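Local structure of glycosyl hydrolase family 61, 2 protein (Heterobasidion irregulare TC 32-1, 5NNS) at residues T72-Q77 against N133-T138; L5-A10 against E169-I174. The protein oxidatively cleaves the alpha- or beta-(1-4)-glycosidic bonds of crystalline and amorphous polysaccharides with oxidation at C1, using an active-site copper ion, a reducing agent and hydrogen peroxide or oxygen. All coordinates share one frame; numbering follows the deposited sequence.

Contact 1: T72-Q77 against N133-T138; sequences TAYWNQ and NNSWTT. With NAG (2-acetamido-2-deoxy-beta-D-glucopyranose), chain D; GOL (glycerol), chain M.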
# COMPACT_ATOMS: atom_id res chain seq x y z
N THR A 72 -4.40 2.27 10.76
CA THR A 72 -5.12 1.08 10.34
C THR A 72 -5.84 1.37 9.03
O THR A 72 -6.46 2.43 8.88
CB THR A 72 -6.14 0.61 11.39
OG1 THR A 72 -5.46 0.29 12.61
CG2 THR A 72 -6.91 -0.62 10.91
N ALA A 73 -5.74 0.43 8.09
CA ALA A 73 -6.49 0.47 6.84
C ALA A 73 -7.52 -0.64 6.88
O ALA A 73 -7.21 -1.75 7.30
CB ALA A 73 -5.55 0.29 5.65
N TYR A 74 -8.75 -0.32 6.46
CA TYR A 74 -9.84 -1.30 6.45
C TYR A 74 -10.24 -1.62 5.02
O TYR A 74 -10.42 -0.71 4.20
CB TYR A 74 -11.04 -0.76 7.22
CG TYR A 74 -10.79 -0.49 8.68
CD1 TYR A 74 -10.95 -1.49 9.65
CD2 TYR A 74 -10.42 0.78 9.11
CE1 TYR A 74 -10.73 -1.22 11.00
CE2 TYR A 74 -10.19 1.05 10.45
CZ TYR A 74 -10.35 0.06 11.40
OH TYR A 74 -10.12 0.36 12.72
N TRP A 75 -10.38 -2.91 4.73
CA TRP A 75 -10.82 -3.39 3.42
C TRP A 75 -12.29 -3.81 3.43
O TRP A 75 -12.92 -3.90 4.49
CB TRP A 75 -9.96 -4.58 2.96
CG TRP A 75 -8.66 -4.21 2.32
CD1 TRP A 75 -8.36 -4.23 0.99
CD2 TRP A 75 -7.47 -3.78 2.99
NE1 TRP A 75 -7.06 -3.84 0.78
CE2 TRP A 75 -6.49 -3.55 2.00
CE3 TRP A 75 -7.13 -3.57 4.33
CZ2 TRP A 75 -5.19 -3.12 2.30
CZ3 TRP A 75 -5.83 -3.14 4.64
CH2 TRP A 75 -4.89 -2.92 3.62
N ASN A 76 -12.81 -4.05 2.24
CA ASN A 76 -14.01 -4.86 2.05
C ASN A 76 -13.78 -6.28 2.59
O ASN A 76 -12.66 -6.62 3.01
CB ASN A 76 -14.40 -4.93 0.57
CG ASN A 76 -13.27 -5.46 -0.31
OD1 ASN A 76 -12.16 -4.94 -0.29
ND2 ASN A 76 -13.57 -6.49 -1.10
N GLN A 77 -14.81 -7.11 2.57
CA GLN A 77 -14.64 -8.54 2.87
C GLN A 77 -13.76 -9.17 1.79
O GLN A 77 -14.25 -9.64 0.76
CB GLN A 77 -15.98 -9.25 3.00
CG GLN A 77 -16.72 -8.82 4.26
CD GLN A 77 -18.09 -9.43 4.39
OE1 GLN A 77 -18.62 -10.01 3.44
NE2 GLN A 77 -18.67 -9.31 5.57
N ASN A 133 -10.42 -8.89 10.81
CA ASN A 133 -11.53 -8.02 10.41
C ASN A 133 -11.24 -7.26 9.10
O ASN A 133 -11.58 -6.08 8.96
CB ASN A 133 -11.85 -7.04 11.56
CG ASN A 133 -13.15 -6.27 11.36
OD1 ASN A 133 -14.13 -6.80 10.83
ND2 ASN A 133 -13.15 -5.01 11.79
N ASN A 134 -10.61 -7.94 8.14
CA ASN A 134 -10.25 -7.35 6.85
C ASN A 134 -9.53 -6.02 7.00
O ASN A 134 -9.92 -5.02 6.39
CB ASN A 134 -11.50 -7.18 5.99
CG ASN A 134 -12.20 -8.49 5.75
OD1 ASN A 134 -11.72 -9.31 4.96
ND2 ASN A 134 -13.33 -8.71 6.41
N SER A 135 -8.48 -6.02 7.83
CA SER A 135 -7.77 -4.79 8.15
C SER A 135 -6.29 -5.03 8.42
O SER A 135 -5.87 -6.16 8.66
CB SER A 135 -8.40 -4.08 9.36
OG SER A 135 -8.20 -4.82 10.55
N TRP A 136 -5.51 -3.95 8.37
CA TRP A 136 -4.08 -4.02 8.57
C TRP A 136 -3.61 -2.83 9.41
O TRP A 136 -3.82 -1.67 9.03
CB TRP A 136 -3.37 -4.01 7.22
CG TRP A 136 -1.97 -4.50 7.28
CD1 TRP A 136 -0.82 -3.75 7.22
CD2 TRP A 136 -1.56 -5.86 7.41
NE1 TRP A 136 0.28 -4.57 7.30
CE2 TRP A 136 -0.14 -5.86 7.41
CE3 TRP A 136 -2.24 -7.07 7.52
CZ2 TRP A 136 0.59 -7.04 7.54
CZ3 TRP A 136 -1.51 -8.25 7.64
CH2 TRP A 136 -0.11 -8.22 7.65
N THR A 137 -2.97 -3.12 10.53
CA THR A 137 -2.50 -2.10 11.45
C THR A 137 -0.98 -2.16 11.61
O THR A 137 -0.42 -3.23 11.90
CB THR A 137 -3.20 -2.23 12.82
OG1 THR A 137 -4.61 -2.19 12.63
CG2 THR A 137 -2.78 -1.08 13.75
N THR A 138 -0.33 -1.02 11.39
CA THR A 138 1.10 -0.83 11.63
C THR A 138 1.34 0.63 12.02
O THR A 138 0.46 1.47 11.85
CB THR A 138 1.93 -1.21 10.38
OG1 THR A 138 3.33 -1.08 10.67
CG2 THR A 138 1.60 -0.32 9.19
C1 NAG D . -14.26 -4.08 11.71
C2 NAG D . -14.30 -3.21 12.96
C3 NAG D . -15.38 -2.14 12.85
C4 NAG D . -15.28 -1.35 11.54
C5 NAG D . -15.13 -2.29 10.35
C6 NAG D . -14.84 -1.51 9.07
C7 NAG D . -13.58 -4.34 15.04
C8 NAG D . -14.04 -5.19 16.19
N2 NAG D . -14.53 -4.02 14.15
O3 NAG D . -15.23 -1.27 13.97
O4 NAG D . -16.44 -0.54 11.36
O5 NAG D . -14.07 -3.23 10.58
O6 NAG D . -14.79 -2.42 7.96
O7 NAG D . -12.42 -3.98 14.96
C1 GOL M . -15.50 -6.02 8.07
O1 GOL M . -14.15 -6.51 8.00
C2 GOL M . -16.27 -6.49 6.85
O2 GOL M . -17.56 -6.99 7.26
C3 GOL M . -16.46 -5.34 5.86
O3 GOL M . -15.19 -4.83 5.43
O HOH W 1 -12.68 -3.86 7.22
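Thr-72 meets Thr-137 hydroxyl to hydroxyl in a non-hydrogen-bonded antiparallel pair, OG1 of Thr-72 lying 2.6 Å from OG1 of Thr-137 in a hydrogen bond. Each threonine has its methyl opposite the backbone N and its hydroxyl beside it (chi1 -61° and -56°), which turns the two oxygens to each other. The methyl of Thr-72 also lies against one face of the Tyr-74 ring, toward its rim. Ala-73 then pairs with Trp-136 through both backbone bonds: Ala-73 N to Trp-136 O and Trp-136 N to Ala-73 O, 3.0 Å each. These strands, 70-75 and 135-139, are neighbours in the four-stranded antiparallel sheet of the AA9 beta-sandwich, with 135-139 at its edge. Ala-73 and Trp-136 turn inward, the indole reaching Val-85 and Val-87 of the second sheet, while Thr-72, Tyr-74, Ser-135 and Thr-137 line the outer face. There CD1 of Tyr-74 touches CB of Ser-135 at 3.6 Å, and O5 of the N-acetylglucosamine carried by ND2 of Asn-133 approaches the same ring obliquely. Trp-75 gives its N-H to Asn-134 O at 2.7 Å, a nearly straight bond (167°), and its ring carbon CZ3 packs 3.7 Å from CB of Trp-136, the two side chains pointing the same way. Past the strand, Asn-76 O lies 3.2 Å from CB of Asn-134. The Asn-134 amide ND2 donates to O1 of a glycerol, probably from the crystallisation liquor, at 2.8 Å, and its OD1 accepts from Trp-78 N. With an alanine here, the Trp-78 N-H would probably lose its acceptor and the glycerol O1 its amide donor. Gln-77, its chain extended beyond CG, reaches the same glycerol, donating from NE2 to O2 at 3.1 Å.

Contact 2: L5-A10 against E169-I174; sequences LAYSLA and ECAQLI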
# COMPACT_ATOMS: atom_id res chain seq x y z
N LEU A 5 -11.26 0.82 1.92
CA LEU A 5 -12.49 1.61 1.97
C LEU A 5 -12.45 2.74 3.00
O LEU A 5 -13.13 3.75 2.83
CB LEU A 5 -13.67 0.70 2.28
CG LEU A 5 -13.90 -0.49 1.35
CD1 LEU A 5 -15.11 -1.25 1.85
CD2 LEU A 5 -14.08 -0.05 -0.10
N ALA A 6 -11.68 2.56 4.07
CA ALA A 6 -11.61 3.54 5.15
C ALA A 6 -10.34 3.37 5.97
O ALA A 6 -9.61 2.38 5.81
CB ALA A 6 -12.83 3.40 6.05
N TYR A 7 -10.08 4.34 6.84
CA TYR A 7 -8.92 4.31 7.74
C TYR A 7 -9.32 4.66 9.17
O TYR A 7 -10.34 5.32 9.41
CB TYR A 7 -7.85 5.31 7.29
CG TYR A 7 -7.34 5.09 5.89
CD1 TYR A 7 -7.98 5.66 4.79
CD2 TYR A 7 -6.19 4.34 5.65
CE1 TYR A 7 -7.51 5.47 3.50
CE2 TYR A 7 -5.71 4.14 4.36
CZ TYR A 7 -6.38 4.71 3.29
OH TYR A 7 -5.92 4.53 2.02
N SER A 8 -8.51 4.17 10.11
CA SER A 8 -8.45 4.71 11.47
C SER A 8 -6.98 5.06 11.70
O SER A 8 -6.13 4.18 11.70
CB SER A 8 -8.94 3.70 12.51
OG SER A 8 -8.83 4.22 13.83
N LEU A 9 -6.71 6.36 11.84
CA LEU A 9 -5.36 6.89 11.94
C LEU A 9 -5.23 7.67 13.25
O LEU A 9 -5.88 8.71 13.43
CB LEU A 9 -5.04 7.79 10.74
CG LEU A 9 -5.36 7.24 9.35
CD1 LEU A 9 -5.24 8.34 8.30
CD2 LEU A 9 -4.48 6.06 8.98
N ALA A 10 -4.42 7.14 14.17
CA ALA A 10 -4.19 7.75 15.48
C ALA A 10 -5.51 8.11 16.18
O ALA A 10 -5.71 9.24 16.63
CB ALA A 10 -3.29 8.97 15.33
N GLU A 169 -3.81 1.44 -2.75
CA GLU A 169 -4.49 2.72 -2.47
C GLU A 169 -3.57 3.65 -1.71
O GLU A 169 -2.63 3.20 -1.05
CB GLU A 169 -5.79 2.51 -1.69
CG GLU A 169 -7.00 2.16 -2.54
CD GLU A 169 -7.03 0.72 -3.00
OE1 GLU A 169 -6.80 -0.18 -2.16
OE2 GLU A 169 -7.30 0.48 -4.20
N CYS A 170 -3.84 4.95 -1.82
CA CYS A 170 -3.04 6.01 -1.19
C CYS A 170 -3.89 6.93 -0.33
O CYS A 170 -5.03 7.22 -0.69
CB CYS A 170 -2.36 6.84 -2.27
SG CYS A 170 -1.03 5.97 -3.11
N ALA A 171 -3.32 7.38 0.78
CA ALA A 171 -3.93 8.37 1.66
C ALA A 171 -2.93 9.49 1.93
O ALA A 171 -1.74 9.22 2.07
CB ALA A 171 -4.36 7.72 2.96
N GLN A 172 -3.41 10.73 1.99
CA GLN A 172 -2.55 11.89 2.29
C GLN A 172 -2.44 12.10 3.79
O GLN A 172 -3.45 12.12 4.50
CB GLN A 172 -3.08 13.16 1.60
CG GLN A 172 -3.02 13.09 0.09
CD GLN A 172 -3.30 14.41 -0.62
OE1 GLN A 172 -3.42 14.44 -1.84
NE2 GLN A 172 -3.40 15.50 0.13
N LEU A 173 -1.21 12.25 4.29
CA LEU A 173 -0.96 12.55 5.69
C LEU A 173 -0.17 13.85 5.85
O LEU A 173 0.56 14.25 4.95
CB LEU A 173 -0.17 11.43 6.36
CG LEU A 173 -0.66 9.99 6.26
CD1 LEU A 173 0.35 9.08 6.94
CD2 LEU A 173 -2.04 9.83 6.87
N ILE A 174 -0.35 14.48 7.01
CA ILE A 174 0.57 15.49 7.51
C ILE A 174 1.22 14.87 8.75
O ILE A 174 0.55 14.65 9.75
CB ILE A 174 -0.15 16.82 7.85
CG1 ILE A 174 -0.81 17.40 6.59
CG2 ILE A 174 0.85 17.83 8.41
CD1 ILE A 174 -1.77 18.55 6.85
O HOH W 2 -3.49 3.64 1.98
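Tyr-7 presents one face of its ring to the methyl of Ala-171: CB of Ala-171 sits 4.1 Å from the ring centroid, 29° off the normal, a CH-pi contact displaced toward the phenol end. The nearest ring atom is accordingly CZ, 3.6 Å from CB of Ala-171. CB of Tyr-7 already points toward the other strand, and with CG opposite the carbonyl carbon (chi1 -58°) the ring carries its hydroxyl up to the backbone at Glu-169 and Cys-170. There a water in the plane of the ring lies 2.6 Å from Tyr-7 OH and makes a weak 3.2 Å hydrogen bond to Glu-169 O, while Tyr-7 OH is also hydrogen-bonded to Gln-30 NE2, its strongest polar partner. This buried phenol oxygen is thus held by polar groups although its ring is packed against a methyl. Two residues on, Leu-9 and Leu-173 meet branch to branch, with CD1 of Leu-9 3.8 Å from CD2 of Leu-173 and the two side chains slanting past each other.

No direct hydrogen bond joins the two segments, which belong to different sheets: their axes stay 9.8 Å apart and cross at -39°, the layered packing of a beta-sandwich core. The carboxylate of Glu-169 is held by Val-4 N and Asn-50 ND2, and Cys-170, turned away from this interface, forms a disulfide with Cys-49. Strand 4-9 lies between 12-15 and 70-75 in its sheet; facing it, strand 165-176 runs between 63-66 and 147-157, with Leu-9 and Leu-173 both resting on Ala-63 and Leu-173 also touching Leu-151.

From the N terminus, strand 4-9 comes first and meets its partner only at residues 169-174 of strand 165-176, where contact 2 closes a long loop of 158 intervening residues. Within that loop the chain passes through 72-77 and 133-138, whose pairing in contact 1 closes a shorter loop of 55 residues, so the two nest without crossing. Contact 1 joins neighbours in one sheet, whereas contact 2 spans the core to the other. They meet where strand 70-75 lies beside strand 4-9: Thr-72 N is 2.7 Å from Ser-8 O, and Tyr-74 O is 2.9 Å from Leu-5 N, both probable hydrogen bonds.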